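Local coordinates for SusD-like protein BACOVA_02651 (Bacteroides ovatus, PDB 5E75) that binds polysaccharide at the cell surface and probably captures xyloglucan before its transport into the periplasm for degradation, at residues A[77-82]-A[118-123]; A[85-90]-A[135-140]. One frame throughout, in Å; residues are numbered along the deposited sequence.

Overall arrangement
Both contacts are made by helix 70-95. Interaction 1 pairs its residues 77-82 with 118-123 of helix 103-125, and interaction 2 pairs residues 85-90 with the start of helix 137-142. The partner helices follow one another in the chain, and the centres of the two interactions lie about 13 Å apart. Interaction 1 is buried, its centre about 13 Å from the centre of the chain. Interaction 2 lies at the surface, about 25 Å from that centre. The chain between helices 103-125 and 137-142 serves both contacts: Tyr-80 and Tyr-121 of interaction 1 hydrogen-bond Ile-132 O, and Asn-87 of interaction 2 bonds Ile-134 O. A 1,2-ethanediol, probably from the crystallisation liquor, sits beside interaction 1.

Interaction 1 (A[77-82]-A[118-123]); sequences SGFYSV and ACAYFY. With EDO (1,2-ethanediol), chain C.
Phe-79 and Ala-120 meet where two helices of the SusD-family helical region pack nearly antiparallel. The axes of the short segments approach to 8.8 Å and their directions differ by 151°. The short side chain of Ala-120 is consistent with this close approach. Its CB rests on the backbone, 3.7 Å from Phe-79 O, and Val-82 CB lies 3.9 Å from the same methyl. The Phe-79 ring reaches past the alanine because CG stands anti to the carbonyl carbon (chi1 -65°). Its CE1 comes 3.6 Å from Tyr-123 CB. The two side chains cross at about a right angle, yet their ring planes are only 30° apart. The rings are slid so far that they barely overlap. Over one face of the Tyr-123 ring lies O2 of a 1,2-ethanediol, which donates to Cys-119 O at 3.0 Å; Arg-126 also binds the diol. With an alanine in place of Tyr-123 the CB contact would remain, but Phe-79 CE1 would probably lose its neighbour CD2 and the diol the ring face it lies on. At the other flank Tyr-80 CE1 lies 3.7 Å from Tyr-121 OH. Both hydroxyls hydrogen-bond Ile-132 O, so one carbonyl holds the ends of both tyrosines. Phe-79, Ala-120, Val-82 and Tyr-123 make the contact apolar and aromatic, and its phenol oxygens are satisfied by backbone beyond it.

Interaction 2 (A[85-90]-A[135-140]); sequences MANSVI and EDNQKL
The N-terminus of helix 137-142 docks on the side of helix 70-95 through an asparagine pair, Asn-137 and Asn-87. Asp-136 is the N-cap of the short helix. Its OD1 accepts from Gln-138 N at 2.9 Å, met from above the carboxylate plane. The next residue, Asn-137, carries its amide across to the long helix. Asn-87 ND2 donates to Asn-137 OD1 at 3.0 Å, with an N-H...O angle of 161°. The acceptor lies close to the amide plane of Asn-87. On the other side the donor stands above the carbonyl plane of Asn-137, 41° out of it, and the two amide planes are 47° apart. The first bond of the Asn-87 side chain points toward 135-140, and its CG comes 3.6 Å from Glu-135 O. Bonds at both ends fix the rotation of this buried amide: OD1 accepts from Arg-117 NH1, and ND2 has a second acceptor in Ile-134 O. Asn-137 is held in a similar way, since its ND2 donates to Thr-84 O. The side chain of Glu-135 leaves its backbone away from the long helix, and its OE2 bonds Tyr-515 and Asn-518 near the C-terminus. Two waters complete the join at this surface site. One donates to Asn-87 O at 2.7 Å and, weakly, to Glu-135 O. The other accepts from Asn-137 ND2 at 3.0 Å and is hydrogen-bonded to Ser-88 OG at 2.8 Å.

Interaction 1 (A[77-82]-A[118-123])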
# COMPACT_ATOMS: atom_id res chain seq x y z
N SER A 77 -13.34 8.92 -5.10
CA SER A 77 -13.08 10.36 -5.10
C SER A 77 -11.60 10.69 -5.02
O SER A 77 -11.11 11.55 -5.75
CB SER A 77 -13.80 11.05 -3.93
OG SER A 77 -13.51 12.46 -3.91
N GLY A 78 -10.88 10.03 -4.12
CA GLY A 78 -9.47 10.27 -3.95
C GLY A 78 -8.64 9.95 -5.17
O GLY A 78 -7.82 10.76 -5.61
N PHE A 79 -8.84 8.76 -5.74
CA PHE A 79 -8.06 8.38 -6.90
C PHE A 79 -8.39 9.31 -8.06
O PHE A 79 -7.48 9.73 -8.78
CB PHE A 79 -8.30 6.92 -7.29
CG PHE A 79 -7.83 5.92 -6.26
CD1 PHE A 79 -6.54 5.95 -5.75
CD2 PHE A 79 -8.69 4.96 -5.79
CE1 PHE A 79 -6.11 5.01 -4.79
CE2 PHE A 79 -8.28 4.04 -4.83
CZ PHE A 79 -6.99 4.07 -4.34
N TYR A 80 -9.68 9.63 -8.25
CA TYR A 80 -10.02 10.57 -9.33
C TYR A 80 -9.54 12.00 -9.04
O TYR A 80 -9.29 12.75 -9.97
CB TYR A 80 -11.51 10.51 -9.71
CG TYR A 80 -11.73 9.40 -10.71
CD1 TYR A 80 -11.28 9.52 -12.01
CD2 TYR A 80 -12.31 8.18 -10.34
CE1 TYR A 80 -11.43 8.52 -12.93
CE2 TYR A 80 -12.46 7.15 -11.27
CZ TYR A 80 -12.02 7.34 -12.56
OH TYR A 80 -12.16 6.33 -13.49
N SER A 81 -9.34 12.35 -7.78
CA SER A 81 -8.72 13.63 -7.45
C SER A 81 -7.27 13.67 -7.91
O SER A 81 -6.78 14.68 -8.41
CB SER A 81 -8.81 13.90 -5.94
OG SER A 81 -10.13 14.22 -5.54
N VAL A 82 -6.56 12.56 -7.76
CA VAL A 82 -5.20 12.46 -8.29
C VAL A 82 -5.21 12.62 -9.82
O VAL A 82 -4.41 13.37 -10.39
CB VAL A 82 -4.49 11.13 -7.90
CG1 VAL A 82 -3.10 11.07 -8.50
CG2 VAL A 82 -4.40 10.97 -6.39
N ALA A 118 -0.68 7.46 -13.15
CA ALA A 118 -0.44 6.03 -13.33
C ALA A 118 -0.65 5.28 -12.03
O ALA A 118 -1.29 4.23 -12.01
CB ALA A 118 0.97 5.78 -13.86
N CYS A 119 -0.10 5.80 -10.93
CA CYS A 119 -0.31 5.14 -9.66
C CYS A 119 -1.77 5.06 -9.26
O CYS A 119 -2.22 4.02 -8.77
CB CYS A 119 0.49 5.84 -8.56
SG CYS A 119 2.30 5.64 -8.67
N ALA A 120 -2.51 6.13 -9.44
CA ALA A 120 -3.93 6.14 -9.12
C ALA A 120 -4.68 5.09 -9.94
O ALA A 120 -5.46 4.32 -9.38
CB ALA A 120 -4.51 7.53 -9.33
N TYR A 121 -4.44 5.05 -11.24
CA TYR A 121 -5.11 4.07 -12.08
C TYR A 121 -4.68 2.65 -11.74
O TYR A 121 -5.49 1.74 -11.80
CB TYR A 121 -4.95 4.37 -13.58
CG TYR A 121 -5.95 5.36 -14.10
CD1 TYR A 121 -7.31 5.10 -14.05
CD2 TYR A 121 -5.56 6.59 -14.63
CE1 TYR A 121 -8.24 6.00 -14.50
CE2 TYR A 121 -6.49 7.50 -15.09
CZ TYR A 121 -7.83 7.21 -15.03
OH TYR A 121 -8.77 8.13 -15.49
N PHE A 122 -3.43 2.44 -11.36
CA PHE A 122 -2.97 1.10 -11.00
C PHE A 122 -3.62 0.61 -9.72
O PHE A 122 -3.98 -0.57 -9.60
CB PHE A 122 -1.44 1.06 -10.93
CG PHE A 122 -0.82 -0.33 -10.82
CD1 PHE A 122 -1.30 -1.43 -11.52
CD2 PHE A 122 0.29 -0.51 -10.03
CE1 PHE A 122 -0.68 -2.67 -11.40
CE2 PHE A 122 0.91 -1.75 -9.92
CZ PHE A 122 0.43 -2.81 -10.60
N TYR A 123 -3.84 1.50 -8.74
CA TYR A 123 -4.64 1.12 -7.58
C TYR A 123 -6.07 0.78 -8.00
O TYR A 123 -6.63 -0.26 -7.62
CB TYR A 123 -4.66 2.23 -6.54
CG TYR A 123 -3.39 2.43 -5.73
CD1 TYR A 123 -2.79 1.38 -5.05
CD2 TYR A 123 -2.83 3.70 -5.61
CE1 TYR A 123 -1.66 1.59 -4.31
CE2 TYR A 123 -1.70 3.92 -4.85
CZ TYR A 123 -1.12 2.85 -4.19
OH TYR A 123 0.03 3.03 -3.42
C1 EDO C . 1.86 0.99 -7.18
O1 EDO C . 1.58 -0.15 -6.39
C2 EDO C . 0.89 2.12 -6.88
O2 EDO C . -0.31 2.00 -7.65

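Interaction 2 (A[85-90]-A[135-140])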
# COMPACT_ATOMS: atom_id res chain seq x y z
N MET A 85 -6.22 16.26 -10.77
CA MET A 85 -5.11 17.18 -10.48
C MET A 85 -3.94 17.01 -11.46
O MET A 85 -3.32 18.00 -11.90
CB MET A 85 -4.60 17.06 -9.05
CG MET A 85 -3.58 18.16 -8.74
SD MET A 85 -2.88 18.16 -7.10
CE MET A 85 -4.34 18.44 -6.13
N ALA A 86 -3.59 15.77 -11.77
CA ALA A 86 -2.54 15.49 -12.75
C ALA A 86 -2.90 16.16 -14.08
O ALA A 86 -2.06 16.81 -14.73
CB ALA A 86 -2.37 13.98 -12.94
N ASN A 87 -4.15 15.98 -14.51
CA ASN A 87 -4.60 16.58 -15.77
C ASN A 87 -4.50 18.11 -15.73
O ASN A 87 -4.07 18.75 -16.71
CB ASN A 87 -6.02 16.13 -16.11
CG ASN A 87 -6.11 14.65 -16.39
OD1 ASN A 87 -5.10 13.98 -16.62
ND2 ASN A 87 -7.33 14.14 -16.40
N SER A 88 -4.84 18.70 -14.59
CA SER A 88 -4.75 20.15 -14.44
C SER A 88 -3.31 20.63 -14.50
O SER A 88 -3.02 21.66 -15.13
CB SER A 88 -5.40 20.59 -13.14
OG SER A 88 -6.80 20.44 -13.19
N VAL A 89 -2.40 19.91 -13.85
CA VAL A 89 -0.98 20.24 -13.94
C VAL A 89 -0.47 20.17 -15.38
O VAL A 89 0.23 21.08 -15.84
CB VAL A 89 -0.13 19.29 -13.05
CG1 VAL A 89 1.36 19.38 -13.37
CG2 VAL A 89 -0.38 19.60 -11.60
N ILE A 90 -0.81 19.12 -16.11
CA ILE A 90 -0.37 18.99 -17.49
C ILE A 90 -0.88 20.18 -18.31
O ILE A 90 -0.14 20.77 -19.10
CB ILE A 90 -0.81 17.63 -18.08
CG1 ILE A 90 -0.08 16.48 -17.39
CG2 ILE A 90 -0.54 17.57 -19.58
CD1 ILE A 90 -0.73 15.13 -17.62
N GLU A 135 -8.04 11.94 -19.79
CA GLU A 135 -6.91 12.85 -19.98
C GLU A 135 -7.35 14.32 -20.08
O GLU A 135 -6.52 15.20 -19.92
CB GLU A 135 -6.14 12.52 -21.26
CG GLU A 135 -5.46 11.18 -21.27
CD GLU A 135 -4.79 10.90 -22.59
OE1 GLU A 135 -3.73 11.51 -22.88
OE2 GLU A 135 -5.33 10.07 -23.35
N ASP A 136 -8.64 14.55 -20.35
CA ASP A 136 -9.18 15.90 -20.55
C ASP A 136 -10.28 16.14 -19.53
O ASP A 136 -11.39 15.64 -19.68
CB ASP A 136 -9.74 16.03 -21.97
CG ASP A 136 -10.21 17.44 -22.31
OD1 ASP A 136 -10.32 18.27 -21.39
OD2 ASP A 136 -10.45 17.71 -23.50
N ASN A 137 -9.96 16.90 -18.50
CA ASN A 137 -10.94 17.20 -17.46
C ASN A 137 -12.20 17.87 -18.02
O ASN A 137 -13.28 17.67 -17.48
CB ASN A 137 -10.36 18.12 -16.39
CG ASN A 137 -9.33 17.43 -15.52
OD1 ASN A 137 -9.25 16.20 -15.47
ND2 ASN A 137 -8.57 18.23 -14.79
N GLN A 138 -12.06 18.65 -19.09
CA GLN A 138 -13.21 19.36 -19.64
C GLN A 138 -14.23 18.41 -20.23
O GLN A 138 -15.43 18.68 -20.18
CB GLN A 138 -12.77 20.37 -20.70
CG GLN A 138 -13.94 21.21 -21.25
CD GLN A 138 -14.67 21.99 -20.16
OE1 GLN A 138 -15.91 22.08 -20.13
NE2 GLN A 138 -13.92 22.52 -19.25
N LYS A 139 -13.77 17.29 -20.80
CA LYS A 139 -14.70 16.30 -21.31
C LYS A 139 -15.60 15.78 -20.21
O LYS A 139 -16.79 15.57 -20.42
CB LYS A 139 -13.96 15.15 -22.00
CG LYS A 139 -13.37 15.54 -23.33
CD LYS A 139 -12.86 14.34 -24.12
CE LYS A 139 -12.45 14.76 -25.52
NZ LYS A 139 -11.98 13.61 -26.36
N LEU A 140 -15.04 15.59 -19.02
CA LEU A 140 -15.78 15.11 -17.86
C LEU A 140 -16.80 16.12 -17.37
O LEU A 140 -17.88 15.78 -16.90
CB LEU A 140 -14.82 14.84 -16.70
CG LEU A 140 -14.56 13.44 -16.18
CD1 LEU A 140 -14.02 13.60 -14.75
CD2 LEU A 140 -15.79 12.54 -16.21
O HOH W 1 -4.50 17.85 -19.23
O HOH W 2 -8.83 21.21 -15.01